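Local coordinates for Lmo0135 protein (Listeria monocytogenes EGD-e, PDB 5ISU) that serves as the substrate-binding protein of an ABC transporter, probably one that carries peptides, at residues L306-K311 against I465-A470; Y400-G403 against D407-K410. One frame throughout, in Å; residues are numbered along the deposited sequence.

How the interactions relate
Interaction 1 is the more buried, with three of its four touching residues enclosed; interaction 2 is only partly buried, yet covers more surface, 243 against 164 Å². Both adjoin the same mixed sheet: interaction 1 sets a loop on strand 462-475, and interaction 2 folds the loop after strand 395-400 on itself; both strands pair with strand 248-263. In interaction 1 a single ring meets a mostly polar turn, whereas interaction 2 is a cluster of aromatic and apolar side chains. The two touch directly, with centres about 11 Å apart. Thr-310 OG1 probably hydrogen-bonds both Tyr-409 OH, at 2.7 Å, and Gly-403 O, and the methyl CD2 of Leu-306 packs 3.6 Å from Tyr-409 CZ.

Interaction 1. Residues L306-K311 against I465-A470; sequences LTENTK and ISYDNA
The ring of Tyr-467 supplies the strand side of the contact and meets three consecutive residues, Leu-306, Thr-307 and Glu-308. Its CB points toward the loop, and with CG beside the backbone N and anti to the carbonyl carbon (chi1 -53°) the ring carries on to it. Thr-307 crosses it at a slant, its methyl CG2 lying 4.0 Å from Tyr-467 CD1. With Thr-307 chi1 at 48°, OG1 is tucked between N and the carbonyl carbon, and CG2 is the branch that meets the ring. At the phenol end the backbone takes over: Leu-306 O is 3.5 Å from Tyr-467 CE1 and 3.2 Å from Tyr-467 OH. That hydroxyl is held by the loop just upstream, donating to the carbonyl O of Ser-304 and accepting from the N of Ser-303. The extended chain of Glu-308 crosses the aromatic side chain at about a right angle, with OE2 4.2 Å from Tyr-467 CD2 and the carboxylate plane 63° from that of the ring. The main partner of OE2 is Lys-300 NZ, a salt bridge that holds this exposed acid at the margin of the contact.

A type I turn from Thr-307 to Thr-310 shapes the loop, closed by Thr-310 N to Thr-307 O at 3.2 Å. Beside Tyr-467 in the strand, Ser-466 OG donates at 2.6 Å to the syn lone pair of Asp-468 OD1, while OD2 of that aspartate forms a salt bridge with Arg-257.

Strand 462-475 runs antiparallel to both 248-263 and 299-301, and Ile-465 and Ser-466 form a classic beta bulge opposite Ser-259. Within this family 5 solute-binding fold, the contact joins a sheet strand to the loop between strand 299-301 and helix 324-334, while helix 285-292 packs against Ile-465 and Ser-466.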
ATOM      1  N   LEU A 306      -1.535 -12.968   1.863  1.00 32.13           N
ATOM      2  CA  LEU A 306      -2.012 -12.013   0.895  1.00 32.80           C
ATOM      3  C   LEU A 306      -3.282 -11.334   1.401  1.00 33.57           C
ATOM      4  O   LEU A 306      -4.092 -11.983   2.065  1.00 34.18           O
ATOM      5  CB  LEU A 306      -2.439 -12.761  -0.356  1.00 34.46           C
ATOM      6  CG  LEU A 306      -1.445 -13.601  -1.127  1.00 34.25           C
ATOM      7  CD1 LEU A 306      -2.187 -14.183  -2.306  1.00 36.27           C
ATOM      8  CD2 LEU A 306      -0.300 -12.726  -1.600  1.00 35.80           C
ATOM      9  N   THR A 307      -3.472 -10.062   1.045  1.00 33.96           N
ATOM     10  CA  THR A 307      -4.711  -9.332   1.352  1.00 37.19           C
ATOM     11  C   THR A 307      -5.782  -9.721   0.332  1.00 38.86           C
ATOM     12  O   THR A 307      -5.464 -10.300  -0.709  1.00 39.59           O
ATOM     13  CB  THR A 307      -4.499  -7.802   1.379  1.00 38.79           C
ATOM     14  OG1 THR A 307      -3.764  -7.383   0.212  1.00 39.66           O
ATOM     15  CG2 THR A 307      -3.736  -7.410   2.637  1.00 38.16           C
ATOM     16  N   GLU A 308      -7.040  -9.394   0.623  1.00 40.17           N
ATOM     17  CA  GLU A 308      -8.186  -9.807  -0.232  1.00 42.61           C
ATOM     18  C   GLU A 308      -8.253  -9.244  -1.638  1.00 42.09           C
ATOM     19  O   GLU A 308      -8.903  -9.823  -2.496  1.00 41.04           O
ATOM     20  CB  GLU A 308      -9.508  -9.507   0.463  1.00 47.80           C
ATOM     21  CG  GLU A 308      -9.699 -10.278   1.765  1.00 52.04           C
ATOM     22  CD  GLU A 308     -11.107 -10.138   2.344  1.00 58.23           C
ATOM     23  OE1 GLU A 308     -11.946  -9.364   1.796  1.00 62.73           O
ATOM     24  OE2 GLU A 308     -11.376 -10.821   3.349  1.00 58.78           O
ATOM     25  N   ASN A 309      -7.638  -8.084  -1.837  1.00 41.05           N
ATOM     26  CA  ASN A 309      -7.581  -7.429  -3.147  1.00 41.47           C
ATOM     27  C   ASN A 309      -6.625  -8.107  -4.124  1.00 40.81           C
ATOM     28  O   ASN A 309      -6.693  -7.851  -5.327  1.00 42.26           O
ATOM     29  CB  ASN A 309      -7.074  -5.980  -2.991  1.00 41.88           C
ATOM     30  CG  ASN A 309      -5.686  -5.917  -2.334  1.00 41.31           C
ATOM     31  OD1 ASN A 309      -5.525  -6.299  -1.164  1.00 37.99           O
ATOM     32  ND2 ASN A 309      -4.686  -5.419  -3.076  1.00 43.04           N
ATOM     33  N   THR A 310      -5.712  -8.932  -3.615  1.00 38.25           N
ATOM     34  CA  THR A 310      -4.678  -9.523  -4.469  1.00 38.51           C
ATOM     35  C   THR A 310      -5.165 -10.743  -5.208  1.00 38.51           C
ATOM     36  O   THR A 310      -5.679 -11.659  -4.583  1.00 38.32           O
ATOM     37  CB  THR A 310      -3.459  -9.937  -3.630  1.00 37.70           C
ATOM     38  OG1 THR A 310      -2.983  -8.811  -2.878  1.00 38.61           O
ATOM     39  CG2 THR A 310      -2.344 -10.467  -4.521  1.00 38.34           C
ATOM     40  N   LYS A 311      -4.953 -10.795  -6.524  1.00 41.50           N
ATOM     41  CA  LYS A 311      -5.363 -11.972  -7.302  1.00 43.91           C
ATOM     42  C   LYS A 311      -4.896 -13.278  -6.699  1.00 41.56           C
ATOM     43  O   LYS A 311      -3.767 -13.389  -6.225  1.00 39.62           O
ATOM     44  CB  LYS A 311      -4.910 -11.946  -8.759  1.00 48.50           C
ATOM     45  CG  LYS A 311      -5.823 -11.172  -9.672  1.00 54.40           C
ATOM     46  CD  LYS A 311      -5.685 -11.622 -11.111  1.00 60.29           C
ATOM     47  CE  LYS A 311      -4.274 -11.490 -11.652  1.00 61.79           C
ATOM     48  NZ  LYS A 311      -4.270 -11.894 -13.087  1.00 66.44           N
ATOM     49  N   ILE A 465      -2.334 -11.475  11.308  1.00 35.57           N
ATOM     50  CA  ILE A 465      -3.288 -11.122  12.337  1.00 36.10           C
ATOM     51  C   ILE A 465      -4.606 -10.636  11.760  1.00 35.68           C
ATOM     52  O   ILE A 465      -5.647 -11.222  12.012  1.00 36.37           O
ATOM     53  CB  ILE A 465      -2.727 -10.025  13.261  1.00 36.51           C
ATOM     54  CG1 ILE A 465      -1.438 -10.489  13.944  1.00 36.23           C
ATOM     55  CG2 ILE A 465      -3.761  -9.637  14.309  1.00 37.94           C
ATOM     56  CD1 ILE A 465      -0.714  -9.377  14.679  1.00 36.93           C
ATOM     57  N   SER A 466      -4.562  -9.549  11.004  1.00 35.71           N
ATOM     58  CA  SER A 466      -5.787  -8.967  10.461  1.00 35.32           C
ATOM     59  C   SER A 466      -5.620  -8.161   9.192  1.00 34.57           C
ATOM     60  O   SER A 466      -4.524  -7.686   8.899  1.00 34.24           O
ATOM     61  CB  SER A 466      -6.413  -8.062  11.522  1.00 35.88           C
ATOM     62  OG  SER A 466      -5.512  -7.040  11.955  1.00 35.62           O
ATOM     63  N   TYR A 467      -6.701  -8.077   8.415  1.00 31.93           N
ATOM     64  CA  TYR A 467      -6.744  -7.217   7.262  1.00 33.66           C
ATOM     65  C   TYR A 467      -7.416  -5.991   7.830  1.00 36.71           C
ATOM     66  O   TYR A 467      -8.571  -6.054   8.280  1.00 38.28           O
ATOM     67  CB  TYR A 467      -7.532  -7.811   6.091  1.00 34.37           C
ATOM     68  CG  TYR A 467      -7.046  -9.189   5.723  1.00 33.55           C
ATOM     69  CD1 TYR A 467      -5.690  -9.415   5.478  1.00 32.95           C
ATOM     70  CD2 TYR A 467      -7.925 -10.257   5.603  1.00 33.46           C
ATOM     71  CE1 TYR A 467      -5.215 -10.666   5.155  1.00 32.40           C
ATOM     72  CE2 TYR A 467      -7.458 -11.520   5.267  1.00 33.73           C
ATOM     73  CZ  TYR A 467      -6.090 -11.716   5.051  1.00 33.32           C
ATOM     74  OH  TYR A 467      -5.574 -12.963   4.728  1.00 32.70           O
ATOM     75  N   ASP A 468      -6.671  -4.889   7.848  1.00 37.66           N
ATOM     76  CA  ASP A 468      -7.113  -3.646   8.472  1.00 39.02           C
ATOM     77  C   ASP A 468      -7.914  -2.662   7.611  1.00 38.60           C
ATOM     78  O   ASP A 468      -7.771  -2.601   6.398  1.00 38.29           O
ATOM     79  CB  ASP A 468      -5.888  -2.940   9.046  1.00 39.74           C
ATOM     80  CG  ASP A 468      -5.253  -3.705  10.196  1.00 43.51           C
ATOM     81  OD1 ASP A 468      -5.721  -4.820  10.545  1.00 42.44           O
ATOM     82  OD2 ASP A 468      -4.276  -3.172  10.769  1.00 45.09           O
ATOM     83  N   ASN A 469      -8.768  -1.895   8.270  1.00 39.73           N
ATOM     84  CA  ASN A 469      -9.560  -0.864   7.585  1.00 41.33           C
ATOM     85  C   ASN A 469      -9.011   0.490   7.983  1.00 38.18           C
ATOM     86  O   ASN A 469      -8.379   0.621   9.005  1.00 40.87           O
ATOM     87  CB  ASN A 469     -11.040  -0.934   7.978  1.00 41.55           C
ATOM     88  CG  ASN A 469     -11.687  -2.247   7.600  1.00 43.40           C
ATOM     89  OD1 ASN A 469     -11.359  -2.853   6.579  1.00 43.41           O
ATOM     90  ND2 ASN A 469     -12.611  -2.698   8.431  1.00 44.51           N
ATOM     91  N   ALA A 470      -9.193   1.475   7.123  1.00 41.05           N
ATOM     92  CA  ALA A 470      -8.822   2.851   7.414  1.00 39.94           C
ATOM     93  C   ALA A 470     -10.153   3.559   7.680  1.00 40.42           C
ATOM     94  O   ALA A 470     -11.224   3.036   7.336  1.00 37.59           O
ATOM     95  CB  ALA A 470      -8.102   3.472   6.243  1.00 40.73           C
TER

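Interaction 2. Residues Y400-G403 against D407-K410; sequences YIMG and DAYK
Ala-408 meets the bent side chain of Met-402, whose methyl CE lies 3.2 Å from Ala-408 O and 4.2 Å from Ala-408 CB. Ala-408 CB also approaches the Met-402 carbonyl O, at 3.7 Å. Next comes Tyr-409, which carries most of the contact. Met-402 CB sits over one face of its ring, 3.6 Å from the centroid and 17° off the normal, a CH-pi contact, and the two side chains run past each other in opposite directions. The edge of Tyr-409 points at the face of Tyr-400 in an offset T-shaped stack, planes 89° apart and centroids 5.6 Å apart. Gly-403 O lies near the Tyr-409 ring plane, 4.0 Å from OH. A water accepts from Met-402 N at 2.7 Å and hydrogen-bonds Tyr-409 OH at 3.1 Å. Lys-410 turns back along its own segment, its NZ forming a salt bridge with Asp-407 OD1.

Direct contact is therefore mainly aromatic and apolar. One polar link runs through the water; Thr-310 OG1, from the neighbouring loop, makes another by bonding both Gly-403 O and Tyr-409 OH. Bonds from Tyr-409 OH to Thr-307 and from Tyr-400 OH to Phe-305 O and Tyr-413 OH fix where the phenol ends lie.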
ATOM      1  N   TYR A 400       1.837  -4.440   5.850  1.00 41.63           N
ATOM      2  CA  TYR A 400       2.066  -4.036   4.473  1.00 41.46           C
ATOM      3  C   TYR A 400       0.811  -3.891   3.640  1.00 41.62           C
ATOM      4  O   TYR A 400      -0.221  -4.497   3.921  1.00 40.94           O
ATOM      5  CB  TYR A 400       3.047  -4.965   3.746  1.00 42.81           C
ATOM      6  CG  TYR A 400       2.764  -6.484   3.755  1.00 41.33           C
ATOM      7  CD1 TYR A 400       1.586  -7.036   3.232  1.00 40.53           C
ATOM      8  CD2 TYR A 400       3.733  -7.365   4.194  1.00 42.11           C
ATOM      9  CE1 TYR A 400       1.371  -8.419   3.233  1.00 38.40           C
ATOM     10  CE2 TYR A 400       3.529  -8.736   4.184  1.00 41.42           C
ATOM     11  CZ  TYR A 400       2.362  -9.258   3.696  1.00 38.95           C
ATOM     12  OH  TYR A 400       2.229 -10.625   3.701  1.00 38.65           O
ATOM     13  N   ILE A 401       0.937  -3.067   2.606  1.00 42.96           N
ATOM     14  CA  ILE A 401      -0.089  -2.815   1.606  1.00 44.09           C
ATOM     15  C   ILE A 401       0.663  -3.090   0.295  1.00 47.89           C
ATOM     16  O   ILE A 401       1.407  -2.225  -0.188  1.00 51.41           O
ATOM     17  CB  ILE A 401      -0.567  -1.357   1.679  1.00 44.43           C
ATOM     18  CG1 ILE A 401      -1.089  -1.029   3.092  1.00 43.98           C
ATOM     19  CG2 ILE A 401      -1.628  -1.092   0.622  1.00 44.70           C
ATOM     20  CD1 ILE A 401      -1.323   0.451   3.336  1.00 43.20           C
ATOM     21  N   MET A 402       0.472  -4.275  -0.291  1.00 49.20           N
ATOM     22  CA  MET A 402       1.283  -4.679  -1.456  1.00 51.09           C
ATOM     23  C   MET A 402       0.753  -4.592  -2.880  1.00 51.62           C
ATOM     24  O   MET A 402       1.534  -4.803  -3.823  1.00 56.45           O
ATOM     25  CB  MET A 402       1.781  -6.106  -1.243  1.00 49.93           C
ATOM     26  CG  MET A 402       2.729  -6.256  -0.093  1.00 50.25           C
ATOM     27  SD  MET A 402       4.134  -5.150  -0.182  1.00 55.09           S
ATOM     28  CE  MET A 402       4.968  -5.669  -1.675  1.00 55.15           C
ATOM     29  N   GLY A 403      -0.520  -4.300  -3.078  1.00 48.21           N
ATOM     30  CA  GLY A 403      -1.019  -4.257  -4.457  1.00 47.19           C
ATOM     31  C   GLY A 403      -1.835  -5.492  -4.856  1.00 45.67           C
ATOM     32  O   GLY A 403      -1.998  -6.443  -4.063  1.00 42.41           O
ATOM     33  N   ASP A 407       2.829 -11.291  -7.265  1.00 46.32           N
ATOM     34  CA  ASP A 407       4.277 -11.255  -7.583  1.00 47.21           C
ATOM     35  C   ASP A 407       5.009 -10.149  -6.800  1.00 48.16           C
ATOM     36  O   ASP A 407       6.182 -10.294  -6.469  1.00 50.53           O
ATOM     37  CB  ASP A 407       4.499 -11.035  -9.070  1.00 48.56           C
ATOM     38  CG  ASP A 407       5.977 -11.104  -9.463  1.00 52.37           C
ATOM     39  OD1 ASP A 407       6.607 -12.174  -9.289  1.00 51.80           O
ATOM     40  OD2 ASP A 407       6.500 -10.097  -9.986  1.00 55.60           O
ATOM     41  N   ALA A 408       4.314  -9.060  -6.475  1.00 45.25           N
ATOM     42  CA  ALA A 408       4.948  -7.975  -5.723  1.00 47.09           C
ATOM     43  C   ALA A 408       5.381  -8.405  -4.302  1.00 46.90           C
ATOM     44  O   ALA A 408       6.262  -7.783  -3.706  1.00 48.72           O
ATOM     45  CB  ALA A 408       4.028  -6.744  -5.661  1.00 45.25           C
ATOM     46  N   TYR A 409       4.787  -9.485  -3.789  1.00 45.95           N
ATOM     47  CA  TYR A 409       5.095  -9.979  -2.453  1.00 44.71           C
ATOM     48  C   TYR A 409       6.408 -10.744  -2.366  1.00 45.57           C
ATOM     49  O   TYR A 409       6.843 -11.062  -1.263  1.00 45.82           O
ATOM     50  CB  TYR A 409       3.975 -10.884  -1.939  1.00 43.25           C
ATOM     51  CG  TYR A 409       2.622 -10.236  -1.682  1.00 41.53           C
ATOM     52  CD1 TYR A 409       1.817  -9.790  -2.720  1.00 41.92           C
ATOM     53  CD2 TYR A 409       2.099 -10.189  -0.400  1.00 40.45           C
ATOM     54  CE1 TYR A 409       0.560  -9.256  -2.478  1.00 39.32           C
ATOM     55  CE2 TYR A 409       0.852  -9.657  -0.149  1.00 40.41           C
ATOM     56  CZ  TYR A 409       0.081  -9.202  -1.187  1.00 40.28           C
ATOM     57  OH  TYR A 409      -1.172  -8.678  -0.902  1.00 39.91           O
ATOM     58  N   LYS A 410       7.031 -11.043  -3.501  1.00 48.08           N
ATOM     59  CA  LYS A 410       8.320 -11.774  -3.516  1.00 51.95           C
ATOM     60  C   LYS A 410       9.406 -11.215  -2.606  1.00 53.00           C
ATOM     61  O   LYS A 410      10.135 -11.984  -1.974  1.00 52.80           O
ATOM     62  CB  LYS A 410       8.924 -11.781  -4.921  1.00 56.30           C
ATOM     63  CG  LYS A 410       8.254 -12.701  -5.914  1.00 60.84           C
ATOM     64  CD  LYS A 410       9.015 -12.784  -7.237  1.00 64.26           C
ATOM     65  CE  LYS A 410       9.195 -11.421  -7.893  1.00 65.59           C
ATOM     66  NZ  LYS A 410       9.543 -11.584  -9.332  1.00 66.99           N
TER
HETATM   67  O   HOH W   1      -1.472  -5.958   0.606  1.00 57.56           O